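Local coordinates for protein choline dehydrogenase and related flavoproteins (Aspergillus oryzae, PDB 3Q9T) that probably oxidises formate as a flavin-dependent oxidase of the glucose-methanol-choline oxidoreductase family, carrying 8-formyl-FAD at its catalytic site, at residues Pro390-Phe404 against Asp415-Ile427. Numbering follows the deposited sequence.
Sequences PHFELDFVCMFGTAF and DHLTVVVDLVRPI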
ATOM      1  N   PRO A 390      27.135  -2.915 -14.802  1.00 16.35           N
ATOM      2  CA  PRO A 390      26.136  -3.986 -14.791  1.00 17.24           C
ATOM      3  C   PRO A 390      24.743  -3.391 -14.937  1.00 22.01           C
ATOM      4  O   PRO A 390      24.567  -2.185 -14.758  1.00 19.81           O
ATOM      5  CB  PRO A 390      26.259  -4.569 -13.378  1.00 16.76           C
ATOM      6  CG  PRO A 390      27.607  -4.149 -12.893  1.00 16.69           C
ATOM      7  CD  PRO A 390      27.890  -2.837 -13.542  1.00 16.56           C
ATOM      8  N   HIS A 391      23.768  -4.229 -15.266  1.00 18.35           N
ATOM      9  CA  HIS A 391      22.365  -3.850 -15.138  1.00 19.01           C
ATOM     10  C   HIS A 391      21.774  -4.341 -13.816  1.00 20.47           C
ATOM     11  O   HIS A 391      20.893  -3.692 -13.241  1.00 21.58           O
ATOM     12  CB  HIS A 391      21.557  -4.400 -16.309  1.00 14.23           C
ATOM     13  CG  HIS A 391      21.848  -3.720 -17.603  1.00 16.07           C
ATOM     14  ND1 HIS A 391      21.995  -4.405 -18.789  1.00 18.79           N
ATOM     15  CD2 HIS A 391      22.021  -2.410 -17.900  1.00 17.51           C
ATOM     16  CE1 HIS A 391      22.232  -3.547 -19.766  1.00 22.21           C
ATOM     17  NE2 HIS A 391      22.261  -2.330 -19.251  1.00 21.02           N
ATOM     18  N   PHE A 392      22.257  -5.482 -13.332  1.00 14.63           N
ATOM     19  CA  PHE A 392      21.706  -6.072 -12.113  1.00 17.44           C
ATOM     20  C   PHE A 392      22.759  -6.561 -11.152  1.00 20.61           C
ATOM     21  O   PHE A 392      23.880  -6.862 -11.546  1.00 17.84           O
ATOM     22  CB  PHE A 392      20.768  -7.234 -12.438  1.00 19.25           C
ATOM     23  CG  PHE A 392      19.504  -6.806 -13.114  1.00 24.44           C
ATOM     24  CD1 PHE A 392      18.348  -6.598 -12.370  1.00 20.79           C
ATOM     25  CD2 PHE A 392      19.478  -6.578 -14.492  1.00 16.84           C
ATOM     26  CE1 PHE A 392      17.174  -6.178 -12.998  1.00 23.00           C
ATOM     27  CE2 PHE A 392      18.316  -6.162 -15.127  1.00 21.22           C
ATOM     28  CZ  PHE A 392      17.160  -5.954 -14.381  1.00 18.83           C
ATOM     29  N   GLU A 393      22.382  -6.600  -9.877  1.00 21.15           N
ATOM     30  CA  GLU A 393      23.025  -7.491  -8.921  1.00 21.00           C
ATOM     31  C   GLU A 393      22.017  -8.591  -8.665  1.00 21.46           C
ATOM     32  O   GLU A 393      20.875  -8.322  -8.269  1.00 19.85           O
ATOM     33  CB  GLU A 393      23.395  -6.795  -7.605  1.00 16.56           C
ATOM     34  CG  GLU A 393      23.683  -7.791  -6.478  1.00 17.63           C
ATOM     35  CD  GLU A 393      24.321  -7.160  -5.233  1.00 20.68           C
ATOM     36  OE1 GLU A 393      24.444  -7.869  -4.205  1.00 19.15           O
ATOM     37  OE2 GLU A 393      24.717  -5.973  -5.274  1.00 17.25           O
ATOM     38  N   LEU A 394      22.428  -9.822  -8.937  1.00 22.30           N
ATOM     39  CA  LEU A 394      21.602 -10.989  -8.667  1.00 20.42           C
ATOM     40  C   LEU A 394      22.130 -11.742  -7.456  1.00 22.28           C
ATOM     41  O   LEU A 394      23.186 -12.384  -7.512  1.00 22.29           O
ATOM     42  CB  LEU A 394      21.573 -11.904  -9.885  1.00 22.31           C
ATOM     43  CG  LEU A 394      21.075 -11.203 -11.134  1.00 24.87           C
ATOM     44  CD1 LEU A 394      21.138 -12.140 -12.366  1.00 22.30           C
ATOM     45  CD2 LEU A 394      19.662 -10.682 -10.877  1.00 18.37           C
ATOM     46  N   ASP A 395      21.402 -11.636  -6.351  1.00 17.61           N
ATOM     47  CA  ASP A 395      21.759 -12.325  -5.130  1.00 18.48           C
ATOM     48  C   ASP A 395      21.045 -13.644  -5.043  1.00 20.25           C
ATOM     49  O   ASP A 395      19.814 -13.698  -5.069  1.00 21.94           O
ATOM     50  CB  ASP A 395      21.419 -11.471  -3.903  1.00 20.33           C
ATOM     51  CG  ASP A 395      22.059 -10.106  -3.972  1.00 27.30           C
ATOM     52  OD1 ASP A 395      23.284 -10.036  -4.269  1.00 22.67           O
ATOM     53  OD2 ASP A 395      21.329  -9.108  -3.765  1.00 27.54           O
ATOM     54  N   PHE A 396      21.827 -14.709  -4.923  1.00 17.01           N
ATOM     55  CA  PHE A 396      21.275 -16.040  -4.812  1.00 17.86           C
ATOM     56  C   PHE A 396      21.304 -16.517  -3.377  1.00 19.89           C
ATOM     57  O   PHE A 396      22.242 -17.183  -2.960  1.00 19.31           O
ATOM     58  CB  PHE A 396      22.038 -16.980  -5.734  1.00 22.44           C
ATOM     59  CG  PHE A 396      22.017 -16.533  -7.164  1.00 19.72           C
ATOM     60  CD1 PHE A 396      20.927 -16.813  -7.968  1.00 16.59           C
ATOM     61  CD2 PHE A 396      23.067 -15.803  -7.691  1.00 19.13           C
ATOM     62  CE1 PHE A 396      20.884 -16.384  -9.280  1.00 19.82           C
ATOM     63  CE2 PHE A 396      23.035 -15.369  -9.006  1.00 19.68           C
ATOM     64  CZ  PHE A 396      21.945 -15.657  -9.802  1.00 20.71           C
ATOM     65  N   VAL A 397      20.268 -16.161  -2.623  1.00 21.06           N
ATOM     66  CA  VAL A 397      20.203 -16.492  -1.202  1.00 19.17           C
ATOM     67  C   VAL A 397      19.759 -17.942  -1.094  1.00 24.71           C
ATOM     68  O   VAL A 397      18.745 -18.323  -1.667  1.00 24.89           O
ATOM     69  CB  VAL A 397      19.208 -15.578  -0.461  1.00 16.77           C
ATOM     70  CG1 VAL A 397      19.181 -15.892   1.015  1.00 19.97           C
ATOM     71  CG2 VAL A 397      19.572 -14.127  -0.686  1.00 20.27           C
ATOM     72  N   CYS A 398      20.529 -18.756  -0.380  1.00 25.01           N
ATOM     73  CA  CYS A 398      20.284 -20.199  -0.373  1.00 20.88           C
ATOM     74  C   CYS A 398      19.325 -20.651   0.709  1.00 21.99           C
ATOM     75  O   CYS A 398      19.589 -21.631   1.405  1.00 19.52           O
ATOM     76  CB  CYS A 398      21.601 -20.998  -0.288  1.00 22.52           C
ATOM     77  SG  CYS A 398      22.644 -20.582   1.106  1.00 21.98           S
ATOM     78  N   MET A 399      18.212 -19.936   0.848  1.00 22.97           N
ATOM     79  CA  MET A 399      17.075 -20.415   1.636  1.00 19.66           C
ATOM     80  C   MET A 399      15.922 -19.437   1.460  1.00 20.99           C
ATOM     81  O   MET A 399      16.103 -18.368   0.874  1.00 20.28           O
ATOM     82  CB  MET A 399      17.439 -20.606   3.120  1.00 24.80           C
ATOM     83  CG  MET A 399      17.301 -19.385   4.005  1.00 31.86           C
ATOM     84  SD  MET A 399      17.562 -19.716   5.778  1.00 32.14           S
ATOM     85  CE  MET A 399      16.973 -21.364   5.912  1.00 30.43           C
ATOM     86  N   PHE A 400      14.734 -19.795   1.930  1.00 20.32           N
ATOM     87  CA  PHE A 400      13.640 -18.834   1.897  1.00 23.01           C
ATOM     88  C   PHE A 400      14.018 -17.639   2.760  1.00 20.87           C
ATOM     89  O   PHE A 400      14.420 -17.816   3.905  1.00 21.90           O
ATOM     90  CB  PHE A 400      12.340 -19.434   2.424  1.00 21.17           C
ATOM     91  CG  PHE A 400      11.168 -18.500   2.311  1.00 19.43           C
ATOM     92  CD1 PHE A 400      10.422 -18.445   1.149  1.00 16.71           C
ATOM     93  CD2 PHE A 400      10.829 -17.664   3.355  1.00 18.67           C
ATOM     94  CE1 PHE A 400       9.336 -17.594   1.029  1.00 16.96           C
ATOM     95  CE2 PHE A 400       9.730 -16.800   3.249  1.00 20.99           C
ATOM     96  CZ  PHE A 400       8.989 -16.768   2.079  1.00 18.61           C
ATOM     97  N   GLY A 401      13.889 -16.429   2.217  1.00 20.24           N
ATOM     98  CA  GLY A 401      14.235 -15.229   2.958  1.00 19.24           C
ATOM     99  C   GLY A 401      13.057 -14.298   3.217  1.00 19.44           C
ATOM    100  O   GLY A 401      12.572 -13.626   2.297  1.00 19.18           O
ATOM    101  N   THR A 402      12.619 -14.239   4.476  1.00 17.13           N
ATOM    102  CA  THR A 402      11.475 -13.416   4.862  1.00 22.43           C
ATOM    103  C   THR A 402      11.724 -11.970   4.513  1.00 19.82           C
ATOM    104  O   THR A 402      10.784 -11.263   4.195  1.00 19.50           O
ATOM    105  CB  THR A 402      11.181 -13.483   6.369  1.00 20.29           C
ATOM    106  OG1 THR A 402      12.408 -13.316   7.090  1.00 27.52           O
ATOM    107  CG2 THR A 402      10.556 -14.833   6.734  1.00 21.47           C
ATOM    108  N   ALA A 403      12.985 -11.531   4.588  1.00 18.86           N
ATOM    109  CA  ALA A 403      13.326 -10.137   4.290  1.00 21.76           C
ATOM    110  C   ALA A 403      13.016  -9.747   2.849  1.00 18.88           C
ATOM    111  O   ALA A 403      12.977  -8.561   2.517  1.00 20.18           O
ATOM    112  CB  ALA A 403      14.797  -9.854   4.602  1.00 21.25           C
ATOM    113  N   PHE A 404      12.809 -10.743   1.990  1.00 18.04           N
ATOM    114  CA  PHE A 404      12.598 -10.485   0.567  1.00 15.11           C
ATOM    115  C   PHE A 404      11.264 -11.010   0.052  1.00 17.42           C
ATOM    116  O   PHE A 404      11.100 -11.202  -1.144  1.00 19.75           O
ATOM    117  CB  PHE A 404      13.726 -11.104  -0.246  1.00 18.36           C
ATOM    118  CG  PHE A 404      15.076 -10.535   0.065  1.00 20.50           C
ATOM    119  CD1 PHE A 404      15.449  -9.298  -0.436  1.00 16.68           C
ATOM    120  CD2 PHE A 404      15.978 -11.238   0.860  1.00 20.80           C
ATOM    121  CE1 PHE A 404      16.691  -8.769  -0.161  1.00 18.38           C
ATOM    122  CE2 PHE A 404      17.248 -10.708   1.132  1.00 22.48           C
ATOM    123  CZ  PHE A 404      17.591  -9.469   0.615  1.00 15.82           C
ATOM    124  N   ASP A 415      13.072 -27.096   0.741  1.00 22.20           N
ATOM    125  CA  ASP A 415      14.174 -26.153   0.741  1.00 22.33           C
ATOM    126  C   ASP A 415      13.916 -25.135  -0.383  1.00 21.60           C
ATOM    127  O   ASP A 415      13.232 -25.435  -1.359  1.00 20.23           O
ATOM    128  CB  ASP A 415      15.512 -26.878   0.562  1.00 16.44           C
ATOM    129  CG  ASP A 415      15.905 -27.699   1.792  1.00 27.38           C
ATOM    130  OD1 ASP A 415      15.640 -27.260   2.931  1.00 31.11           O
ATOM    131  OD2 ASP A 415      16.488 -28.790   1.625  1.00 38.76           O
ATOM    132  N   HIS A 416      14.421 -23.925  -0.229  1.00 19.28           N
ATOM    133  CA  HIS A 416      14.161 -22.906  -1.233  1.00 20.83           C
ATOM    134  C   HIS A 416      15.403 -22.127  -1.622  1.00 23.71           C
ATOM    135  O   HIS A 416      16.410 -22.147  -0.921  1.00 19.07           O
ATOM    136  CB  HIS A 416      13.083 -21.960  -0.723  1.00 17.27           C
ATOM    137  CG  HIS A 416      11.800 -22.657  -0.392  1.00 19.33           C
ATOM    138  ND1 HIS A 416      11.629 -23.382   0.769  1.00 18.41           N
ATOM    139  CD2 HIS A 416      10.647 -22.784  -1.092  1.00 17.72           C
ATOM    140  CE1 HIS A 416      10.415 -23.904   0.780  1.00 21.56           C
ATOM    141  NE2 HIS A 416       9.798 -23.556  -0.336  1.00 23.79           N
ATOM    142  N   LEU A 417      15.323 -21.463  -2.765  1.00 23.48           N
ATOM    143  CA  LEU A 417      16.289 -20.451  -3.142  1.00 18.77           C
ATOM    144  C   LEU A 417      15.526 -19.127  -3.224  1.00 22.63           C
ATOM    145  O   LEU A 417      14.423 -19.079  -3.756  1.00 22.96           O
ATOM    146  CB  LEU A 417      16.913 -20.804  -4.491  1.00 18.99           C
ATOM    147  CG  LEU A 417      17.612 -19.688  -5.278  1.00 20.07           C
ATOM    148  CD1 LEU A 417      18.930 -19.282  -4.637  1.00 14.27           C
ATOM    149  CD2 LEU A 417      17.840 -20.130  -6.711  1.00 19.71           C
ATOM    150  N   THR A 418      16.092 -18.058  -2.682  1.00 21.84           N
ATOM    151  CA  THR A 418      15.504 -16.733  -2.853  1.00 19.19           C
ATOM    152  C   THR A 418      16.414 -15.883  -3.743  1.00 23.71           C
ATOM    153  O   THR A 418      17.519 -15.522  -3.339  1.00 24.50           O
ATOM    154  CB  THR A 418      15.288 -16.010  -1.504  1.00 16.18           C
ATOM    155  OG1 THR A 418      14.480 -16.816  -0.635  1.00 18.26           O
ATOM    156  CG2 THR A 418      14.609 -14.651  -1.719  1.00 16.94           C
ATOM    157  N   VAL A 419      15.959 -15.587  -4.957  1.00 19.52           N
ATOM    158  CA  VAL A 419      16.742 -14.786  -5.892  1.00 18.08           C
ATOM    159  C   VAL A 419      16.328 -13.330  -5.774  1.00 21.30           C
ATOM    160  O   VAL A 419      15.168 -12.983  -6.004  1.00 24.34           O
ATOM    161  CB  VAL A 419      16.518 -15.216  -7.368  1.00 24.83           C
ATOM    162  CG1 VAL A 419      17.279 -14.299  -8.311  1.00 20.26           C
ATOM    163  CG2 VAL A 419      16.927 -16.652  -7.583  1.00 18.11           C
ATOM    164  N   VAL A 420      17.272 -12.470  -5.412  1.00 22.80           N
ATOM    165  CA  VAL A 420      16.978 -11.055  -5.321  1.00 21.50           C
ATOM    166  C   VAL A 420      17.374 -10.376  -6.641  1.00 20.59           C
ATOM    167  O   VAL A 420      18.559 -10.263  -6.965  1.00 19.27           O
ATOM    168  CB  VAL A 420      17.696 -10.409  -4.112  1.00 22.77           C
ATOM    169  CG1 VAL A 420      17.275  -8.976  -3.962  1.00 18.66           C
ATOM    170  CG2 VAL A 420      17.379 -11.180  -2.834  1.00 20.84           C
ATOM    171  N   VAL A 421      16.380  -9.966  -7.419  1.00 14.18           N
ATOM    172  CA  VAL A 421      16.660  -9.275  -8.675  1.00 23.75           C
ATOM    173  C   VAL A 421      16.690  -7.764  -8.417  1.00 23.25           C
ATOM    174  O   VAL A 421      15.658  -7.085  -8.285  1.00 20.45           O
ATOM    175  CB  VAL A 421      15.685  -9.689  -9.806  1.00 23.47           C
ATOM    176  CG1 VAL A 421      16.145  -9.133 -11.137  1.00 16.24           C
ATOM    177  CG2 VAL A 421      15.624 -11.194  -9.898  1.00 13.04           C
ATOM    178  N   ASP A 422      17.911  -7.266  -8.284  1.00 18.65           N
ATOM    179  CA  ASP A 422      18.165  -5.901  -7.873  1.00 20.63           C
ATOM    180  C   ASP A 422      18.558  -5.054  -9.094  1.00 18.95           C
ATOM    181  O   ASP A 422      19.630  -5.253  -9.663  1.00 17.69           O
ATOM    182  CB  ASP A 422      19.295  -5.941  -6.846  1.00 19.10           C
ATOM    183  CG  ASP A 422      19.712  -4.575  -6.362  1.00 26.49           C
ATOM    184  OD1 ASP A 422      19.414  -3.568  -7.045  1.00 27.96           O
ATOM    185  OD2 ASP A 422      20.372  -4.516  -5.299  1.00 28.92           O
ATOM    186  N   LEU A 423      17.692  -4.125  -9.499  1.00 16.57           N
ATOM    187  CA  LEU A 423      17.999  -3.223 -10.631  1.00 15.03           C
ATOM    188  C   LEU A 423      18.959  -2.169 -10.091  1.00 25.19           C
ATOM    189  O   LEU A 423      18.603  -1.304  -9.270  1.00 15.69           O
ATOM    190  CB  LEU A 423      16.738  -2.555 -11.151  1.00 15.30           C
ATOM    191  CG  LEU A 423      16.570  -2.022 -12.573  1.00 30.68           C
ATOM    192  CD1 LEU A 423      15.737  -0.745 -12.510  1.00 18.56           C
ATOM    193  CD2 LEU A 423      17.882  -1.780 -13.312  1.00 18.99           C
ATOM    194  N   VAL A 424      20.193  -2.255 -10.543  1.00 18.59           N
ATOM    195  CA  VAL A 424      21.285  -1.577  -9.881  1.00 16.28           C
ATOM    196  C   VAL A 424      21.558  -0.218 -10.560  1.00 21.77           C
ATOM    197  O   VAL A 424      22.100   0.714  -9.957  1.00 23.21           O
ATOM    198  CB  VAL A 424      22.474  -2.573  -9.884  1.00 23.73           C
ATOM    199  CG1 VAL A 424      23.675  -2.008 -10.559  1.00 26.88           C
ATOM    200  CG2 VAL A 424      22.728  -3.129  -8.480  1.00 17.88           C
ATOM    201  N   ARG A 425      21.110  -0.100 -11.808  1.00 18.49           N
ATOM    202  CA  ARG A 425      21.217   1.137 -12.582  1.00 20.80           C
ATOM    203  C   ARG A 425      19.849   1.584 -13.107  1.00 19.16           C
ATOM    204  O   ARG A 425      19.620   1.573 -14.315  1.00 21.12           O
ATOM    205  CB  ARG A 425      22.163   0.919 -13.762  1.00 15.55           C
ATOM    206  CG  ARG A 425      23.627   0.769 -13.337  1.00 19.50           C
ATOM    207  CD  ARG A 425      24.367   2.080 -13.453  1.00 14.95           C
ATOM    208  NE  ARG A 425      23.722   3.141 -12.685  1.00 21.30           N
ATOM    209  CZ  ARG A 425      23.997   3.439 -11.416  1.00 21.29           C
ATOM    210  NH1 ARG A 425      24.904   2.757 -10.720  1.00 16.58           N
ATOM    211  NH2 ARG A 425      23.348   4.421 -10.829  1.00 16.38           N
ATOM    212  N   PRO A 426      18.934   1.979 -12.201  1.00 20.53           N
ATOM    213  CA  PRO A 426      17.605   2.394 -12.657  1.00 22.06           C
ATOM    214  C   PRO A 426      17.706   3.787 -13.262  1.00 19.04           C
ATOM    215  O   PRO A 426      18.701   4.450 -13.039  1.00 18.51           O
ATOM    216  CB  PRO A 426      16.797   2.437 -11.356  1.00 17.73           C
ATOM    217  CG  PRO A 426      17.819   2.803 -10.322  1.00 21.91           C
ATOM    218  CD  PRO A 426      19.084   2.123 -10.739  1.00 15.81           C
ATOM    219  N   ILE A 427      16.712   4.216 -14.020  1.00 21.45           N
ATOM    220  CA  ILE A 427      16.734   5.577 -14.536  1.00 23.48           C
ATOM    221  C   ILE A 427      15.516   6.384 -14.109  1.00 21.47           C
ATOM    222  O   ILE A 427      15.352   7.523 -14.543  1.00 23.80           O
ATOM    223  CB  ILE A 427      16.787   5.590 -16.057  1.00 23.81           C
ATOM    224  CG1 ILE A 427      15.592   4.803 -16.609  1.00 19.70           C
ATOM    225  CG2 ILE A 427      18.143   5.063 -16.532  1.00 15.81           C
ATOM    226  CD1 ILE A 427      15.295   5.061 -18.079  1.00 25.28           C
TER
HETATM  227  O   HOH W   1      20.773  -6.538  -3.846  1.00 25.50           O
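Val-420 meets Asp-395 and Phe-404 on one face of an antiparallel strand pair, 392-397 against 415-423, inside the large mixed sheet of this GMC-family enzyme. From its base outward, Val-420 CB lies against CB and OD2 of Asp-395, each at 3.9 Å. CG1 comes close to Phe-404 CE1 and CD1. With CG1 anti to the backbone N (chi1 -175°), CG2 stands over the ring centre, 3.5 Å from the Phe-404 centroid and 9° off its normal, a CH-pi contact. The chain after 397 turns back over the strand pair and brings the ring there: Cys-398 centres an inverse gamma turn, and Thr-418 OG1 then donates a hydrogen bond to Met-399 O (2.7 Å), while Thr-418 CG2 packs on Phe-404 CB. Phe-404 in turn sits beside Tyr-98, an FAD-binding residue, its side chain about 7 Å from the bound 8-formyl-FAD. Between the strands, Glu-393/Asp-422, Asp-395/Val-420 and Val-397/Thr-418 are hydrogen-bonded pairs; Val-420 N to Asp-395 O is 2.8 Å. On the face of Phe-392, Leu-394 and Phe-396 the contact is apolar: Val-421 CG1 touches Phe-392 CD1 (3.6 Å) and Leu-394 CD2, and helix 454-473 packs against Leu-394 and Val-419. The face of Val-420 also carries the acids Glu-393, Asp-395 and Asp-422. A water donates to both Asp-395 OD2 and Asp-422 OD2 (2.5 Å to the latter), and Glu-393 OE1 approaches Asp-395 OD1 to 2.5 Å. Arg-553 meets this group twice, its NH2 in a salt bridge to Asp-395 OD2 and its backbone N bonded to Glu-393 OE2. The close oxygens of Glu-393 and Asp-395 suggest that one acid probably holds a proton, with the water and Arg-553 helping to offset the remaining negative charge.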